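Local coordinates for USP37 protein (Homo sapiens, PDB 3U12) that probably acts as a cysteine-type deubiquitinase, cleaving bonds to the C-terminal glycine of ubiquitin, and is represented here by its pleckstrin homology domain, at residues G41-V46 with S96-D101; H71-V76 with L88-Q93. All blocks are in the same frame, centred on the assembly; numbering follows the deposited sequence. Where two conformers were deposited one is given.

In the fold
The two contacts of this PH domain differ in place and chemistry: contact 1 is core packing, contact 2 a hairpin held largely by its backbone. Contact 1 lies about 3 Å from the centre of the chain and is wholly buried: strands 39-48 and 97-104 meet there chiefly through apolar side chains. Contact 2, about 11 Å away between centres, is partly exposed and joins strands 73-80 and 85-92 of one hairpin, largely through main-chain hydrogen bonds, with a sulfate at its open end. Strand 85-92 pairs in turn with 97-104, probably through Leu-98 N to Leu-90 O and Leu-88 N to Ile-100 O, which makes the two contacts neighbours in one curled antiparallel sheet.

Contact 1: residues G41-V46 with S96-D101; sequences GSFEIV and SFLSID
The Phe-43 ring carries Ile-100 over one face: Ile-100 CB makes a CH-pi contact 4.1 Å from the centroid of the Phe-43 ring, and Ile-100 CD1 lies over the same face, offset toward the rim. Leu-98 CB and the carbonyl O of Ser-99 approach obliquely near the ring's far end, the former 3.8 Å from Phe-43 CZ. This is packing between two layers of the PH-domain beta fold, where an antiparallel sheet curls until distant strands confront each other. Strands 41-46 and 97-101 run at 119° to each other, with axes 8.6 Å apart at closest approach; that spacing is one for side chains to bridge, and the backbones share no hydrogen bond here.

Both Phe-43 and Ile-100 point toward the opposing strand, and their side chains slide past one another in opposite directions. In Ile-100 the CG1 branch extends opposite the backbone N (chi1 -173°), which leaves CG2 between N and the carbonyl carbon, above the rim of the Phe-43 ring near CE2, on the face that Ile-100 CB covers. Ile-22 touches both residues and Leu-54 also packs on Phe-43. Between the two segments the closest approach is Ile-100 CG2 to Phe-43 CE2, 3.5 Å.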
loop_
_atom_site.group_PDB
_atom_site.type_symbol
_atom_site.label_atom_id
_atom_site.label_comp_id
_atom_site.label_asym_id
_atom_site.label_seq_id
_atom_site.Cartn_x
_atom_site.Cartn_y
_atom_site.Cartn_z
ATOM N N GLY A 41 -6.085 8.537 3.804
ATOM C CA GLY A 41 -4.746 8.911 3.361
ATOM C C GLY A 41 -4.375 8.382 2.004
ATOM O O GLY A 41 -5.247 8.119 1.191
ATOM N N SER A 42 -3.075 8.191 1.756
ATOM C CA SER A 42 -2.626 7.686 0.479
ATOM C C SER A 42 -1.395 6.785 0.622
ATOM O O SER A 42 -0.668 6.891 1.619
ATOM C CB SER A 42 -2.321 8.859 -0.458
ATOM O OG SER A 42 -1.151 9.541 -0.029
ATOM N N PHE A 43 -1.214 5.880 -0.363
ATOM C CA PHE A 43 -0.043 5.039 -0.586
ATOM C C PHE A 43 0.645 5.674 -1.803
ATOM O O PHE A 43 -0.010 5.885 -2.821
ATOM C CB PHE A 43 -0.424 3.602 -0.956
ATOM C CG PHE A 43 -0.880 2.704 0.172
ATOM C CD1 PHE A 43 -0.847 3.141 1.494
ATOM C CD2 PHE A 43 -1.320 1.410 -0.085
ATOM C CE1 PHE A 43 -1.304 2.311 2.531
ATOM C CE2 PHE A 43 -1.740 0.579 0.957
ATOM C CZ PHE A 43 -1.767 1.045 2.244
ATOM N N GLU A 44 1.938 5.969 -1.709
ATOM C CA GLU A 44 2.671 6.571 -2.834
ATOM C C GLU A 44 3.940 5.768 -3.045
ATOM O O GLU A 44 4.639 5.471 -2.074
ATOM C CB GLU A 44 3.062 8.017 -2.474
ATOM C CG GLU A 44 3.782 8.786 -3.573
ATOM C CD GLU A 44 4.121 10.226 -3.233
ATOM O OE1 GLU A 44 4.536 10.491 -2.086
ATOM O OE2 GLU A 44 4.025 11.085 -4.136
ATOM N N ILE A 45 4.282 5.488 -4.306
ATOM C CA ILE A 45 5.527 4.782 -4.568
ATOM C C ILE A 45 6.681 5.801 -4.619
ATOM O O ILE A 45 6.561 6.827 -5.300
ATOM C CB ILE A 45 5.447 3.971 -5.891
ATOM C CG1 ILE A 45 4.390 2.811 -5.825
ATOM C CG2 ILE A 45 6.832 3.442 -6.312
ATOM C CD1 ILE A 45 4.557 1.769 -4.645
ATOM N N VAL A 46 7.811 5.480 -3.957
ATOM C CA VAL A 46 9.037 6.293 -4.037
ATOM C C VAL A 46 10.224 5.365 -4.384
ATOM O O VAL A 46 10.087 4.166 -4.251
ATOM C CB VAL A 46 9.336 7.143 -2.764
ATOM C CG1 VAL A 46 8.228 8.161 -2.499
ATOM C CG2 VAL A 46 9.596 6.256 -1.544
ATOM N N SER A 96 4.313 -7.208 8.028
ATOM C CA SER A 96 3.549 -5.964 8.043
ATOM C C SER A 96 2.365 -6.153 7.066
ATOM O O SER A 96 2.520 -6.772 6.001
ATOM C CB SER A 96 4.390 -4.794 7.566
ATOM O OG SER A 96 5.587 -4.658 8.307
ATOM N N PHE A 97 1.182 -5.704 7.475
ATOM C CA PHE A 97 -0.033 -5.813 6.679
ATOM C C PHE A 97 -0.583 -4.409 6.487
ATOM O O PHE A 97 -0.890 -3.733 7.469
ATOM C CB PHE A 97 -1.055 -6.679 7.404
ATOM C CG PHE A 97 -2.313 -6.967 6.616
ATOM C CD1 PHE A 97 -2.271 -7.742 5.464
ATOM C CD2 PHE A 97 -3.547 -6.495 7.051
ATOM C CE1 PHE A 97 -3.435 -8.014 4.742
ATOM C CE2 PHE A 97 -4.717 -6.791 6.345
ATOM C CZ PHE A 97 -4.655 -7.559 5.203
ATOM N N LEU A 98 -0.672 -3.970 5.234
ATOM C CA LEU A 98 -1.162 -2.648 4.858
ATOM C C LEU A 98 -2.418 -2.782 4.046
ATOM O O LEU A 98 -2.419 -3.467 3.016
ATOM C CB LEU A 98 -0.111 -1.875 4.038
ATOM C CG LEU A 98 1.159 -1.412 4.786
ATOM C CD1 LEU A 98 2.171 -2.538 4.927
ATOM C CD2 LEU A 98 1.832 -0.298 4.041
ATOM N N SER A 99 -3.476 -2.106 4.482
ATOM C CA SER A 99 -4.750 -2.118 3.778
ATOM C C SER A 99 -5.188 -0.721 3.377
ATOM O O SER A 99 -4.980 0.241 4.116
ATOM C CB SER A 99 -5.821 -2.789 4.624
ATOM O OG SER A 99 -5.524 -4.167 4.727
ATOM N N ILE A 100 -5.778 -0.619 2.189
ATOM C CA ILE A 100 -6.305 0.643 1.669
ATOM C C ILE A 100 -7.642 0.304 1.030
ATOM O O ILE A 100 -7.739 -0.637 0.233
ATOM C CB ILE A 100 -5.322 1.435 0.763
ATOM C CG1 ILE A 100 -5.914 2.843 0.403
ATOM C CG2 ILE A 100 -4.926 0.636 -0.484
ATOM C CD1 ILE A 100 -4.914 3.885 -0.178
ATOM N N ASP A 101 -8.684 1.007 1.467
ATOM C CA ASP A 101 -10.049 0.704 1.059
ATOM C C ASP A 101 -10.647 1.762 0.137
ATOM O O ASP A 101 -10.077 2.845 -0.007
ATOM C CB ASP A 101 -10.905 0.535 2.330
ATOM C CG ASP A 101 -12.190 -0.245 2.106
ATOM O OD1 ASP A 101 -12.226 -1.080 1.176
ATOM O OD2 ASP A 101 -13.161 -0.004 2.842
#

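Contact 2: residues H71-V76 with L88-Q93; sequences HNIKNV and LMLTLQ. With SO4 (sulfate ion), chain C.
Lys-74 and Asn-75 both donate their backbone N-H to Thr-91 O, at 2.9 Å from Lys-74 N and 3.1 Å from Asn-75 N, approaching from the same face of that carbonyl. This is a classic beta bulge: one extra residue in strand 73-80 shifts the register against strand 85-92 in this hairpin of the PH domain. Thr-91 N returns a bond to Asn-75 O, and nearer the open end Gln-93 N binds Asn-72 O from above the carbonyl plane.

Side-chain polar bonds add to these. The Gln-93 amide, at the end of an extended chain, gives an almost straight bond from NE2 to Ile-73 O (3.1 Å, 176°). With CG of Asn-75 held between its backbone N and carbonyl carbon (chi1 55°), OD1 lies alongside Thr-91 and takes a hydrogen bond from a water that also bonds weakly to Met-89 O.

Apolar contacts form on the face that carries Val-76 and Leu-90. Val-76 CG2 lies 3.7 Å from Leu-90 CD1, which Ile-73 CG2 meets more distantly; Ile-73 and Val-76 also pack against helix 105-119.

A sulfate, probably from the crystallisation liquor, accepts from His-71 ND1 at 2.7 Å on its O3 and from Gln-93 NE2 at 2.8 Å on its O4; Asn-121 is a further donor. Gln-93 NE2 thus serves both sheet and anion, and the sulfate's charge would tend to stabilise a protonated His-71.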
loop_
_atom_site.group_PDB
_atom_site.type_symbol
_atom_site.label_atom_id
_atom_site.label_comp_id
_atom_site.label_asym_id
_atom_site.label_seq_id
_atom_site.Cartn_x
_atom_site.Cartn_y
_atom_site.Cartn_z
ATOM N N HIS A 71 12.416 -6.676 -2.637
ATOM C CA HIS A 71 12.773 -7.906 -1.910
ATOM C C HIS A 71 12.044 -7.955 -0.551
ATOM O O HIS A 71 12.624 -8.458 0.412
ATOM C CB HIS A 71 14.318 -8.001 -1.676
ATOM C CG HIS A 71 15.129 -7.956 -2.933
ATOM N ND1 HIS A 71 15.141 -9.011 -3.824
ATOM C CD2 HIS A 71 15.934 -6.978 -3.404
ATOM C CE1 HIS A 71 15.950 -8.648 -4.807
ATOM N NE2 HIS A 71 16.446 -7.429 -4.601
ATOM N N ASN A 72 10.814 -7.382 -0.461
ATOM C CA ASN A 72 10.075 -7.313 0.808
ATOM C C ASN A 72 8.557 -7.536 0.651
ATOM O O ASN A 72 7.826 -7.419 1.626
ATOM C CB ASN A 72 10.360 -5.976 1.541
ATOM C CG ASN A 72 10.021 -5.985 3.026
ATOM O OD1 ASN A 72 10.136 -7.001 3.700
ATOM N ND2 ASN A 72 9.586 -4.853 3.578
ATOM N N ILE A 73 8.086 -7.895 -0.539
ATOM C CA ILE A 73 6.660 -8.160 -0.762
ATOM C C ILE A 73 6.407 -9.662 -0.608
ATOM O O ILE A 73 7.118 -10.480 -1.211
ATOM C CB ILE A 73 6.164 -7.654 -2.149
ATOM C CG1 ILE A 73 6.247 -6.107 -2.253
ATOM C CG2 ILE A 73 4.727 -8.136 -2.437
ATOM C CD1 ILE A 73 5.941 -5.572 -3.734
ATOM N N LYS A 74 5.406 -10.008 0.209
ATOM C CA LYS A 74 5.005 -11.388 0.439
ATOM C C LYS A 74 3.818 -11.678 -0.466
ATOM O O LYS A 74 3.888 -12.605 -1.279
ATOM C CB LYS A 74 4.655 -11.625 1.919
ATOM C CG LYS A 74 4.658 -13.115 2.289
ATOM C CD LYS A 74 3.858 -13.412 3.541
ATOM C CE LYS A 74 4.693 -13.423 4.796
ATOM N NZ LYS A 74 3.953 -14.056 5.921
ATOM N N ASN A 75 2.734 -10.880 -0.353
ATOM C CA ASN A 75 1.547 -11.059 -1.204
ATOM C C ASN A 75 0.729 -9.773 -1.340
ATOM O O ASN A 75 0.876 -8.822 -0.550
ATOM C CB ASN A 75 0.668 -12.245 -0.750
ATOM C CG ASN A 75 0.210 -12.229 0.680
ATOM O OD1 ASN A 75 -0.586 -11.385 1.093
ATOM N ND2 ASN A 75 0.618 -13.236 1.438
ATOM N N VAL A 76 -0.058 -9.715 -2.405
ATOM C CA VAL A 76 -0.954 -8.606 -2.741
ATOM C C VAL A 76 -2.308 -9.183 -3.139
ATOM O O VAL A 76 -2.392 -10.021 -4.042
ATOM C CB VAL A 76 -0.418 -7.616 -3.820
ATOM C CG1 VAL A 76 -1.236 -6.328 -3.816
ATOM C CG2 VAL A 76 1.060 -7.301 -3.626
ATOM N N LEU A 88 -7.248 -2.987 -1.384
ATOM C CA LEU A 88 -5.949 -3.550 -1.704
ATOM C C LEU A 88 -5.266 -3.932 -0.406
ATOM O O LEU A 88 -5.129 -3.098 0.489
ATOM C CB LEU A 88 -5.111 -2.530 -2.512
ATOM C CG LEU A 88 -3.756 -3.021 -3.024
ATOM C CD1 LEU A 88 -3.453 -2.431 -4.398
ATOM C CD2 LEU A 88 -2.631 -2.660 -2.027
HETATM N N MSE A 89 -4.804 -5.173 -0.322
HETATM C CA MSE A 89 -4.141 -5.675 0.881
HETATM C C MSE A 89 -2.755 -6.182 0.539
HETATM O O MSE A 89 -2.586 -7.090 -0.271
HETATM C CB MSE A 89 -5.009 -6.754 1.553
HETATM C CG MSE A 89 -6.275 -6.170 2.137
HETATM SE SE MSE A 89 -7.681 -7.458 2.296
HETATM C CE MSE A 89 -8.428 -6.869 3.977
ATOM N N LEU A 90 -1.777 -5.509 1.087
ATOM C CA LEU A 90 -0.363 -5.772 0.874
ATOM C C LEU A 90 0.258 -6.359 2.132
ATOM O O LEU A 90 0.297 -5.686 3.162
ATOM C CB LEU A 90 0.323 -4.437 0.532
ATOM C CG LEU A 90 1.851 -4.418 0.385
ATOM C CD1 LEU A 90 2.325 -5.305 -0.759
ATOM C CD2 LEU A 90 2.351 -2.991 0.194
ATOM N N THR A 91 0.783 -7.587 2.026
ATOM C CA THR A 91 1.529 -8.222 3.105
ATOM C C THR A 91 3.005 -8.174 2.722
ATOM O O THR A 91 3.378 -8.551 1.605
ATOM C CB THR A 91 1.041 -9.640 3.394
ATOM O OG1 THR A 91 -0.383 -9.647 3.485
ATOM C CG2 THR A 91 1.657 -10.229 4.667
ATOM N N LEU A 92 3.843 -7.732 3.653
ATOM C CA LEU A 92 5.290 -7.681 3.463
ATOM C C LEU A 92 5.953 -8.914 4.061
ATOM O O LEU A 92 5.306 -9.609 4.828
ATOM C CB LEU A 92 5.863 -6.378 4.070
ATOM C CG LEU A 92 5.275 -5.072 3.472
ATOM C CD1 LEU A 92 5.876 -3.829 4.152
ATOM C CD2 LEU A 92 5.428 -5.040 1.950
ATOM N N GLN A 93 7.234 -9.190 3.719
ATOM C CA GLN A 93 7.980 -10.365 4.188
ATOM C C GLN A 93 8.258 -10.316 5.696
ATOM O O GLN A 93 8.451 -11.369 6.318
ATOM C CB GLN A 93 9.272 -10.587 3.367
ATOM C CG GLN A 93 8.974 -11.108 1.944
ATOM C CD GLN A 93 10.171 -11.367 1.047
ATOM O OE1 GLN A 93 11.274 -11.720 1.491
ATOM N NE2 GLN A 93 9.944 -11.304 -0.266
HETATM S S SO4 C . 13.079 -11.880 -2.890
HETATM O O1 SO4 C . 13.354 -13.247 -3.358
HETATM O O2 SO4 C . 14.033 -11.527 -1.829
HETATM O O3 SO4 C . 13.220 -10.952 -4.017
HETATM O O4 SO4 C . 11.704 -11.803 -2.367
HETATM O O HOH W 1 -2.077 -9.327 1.304
#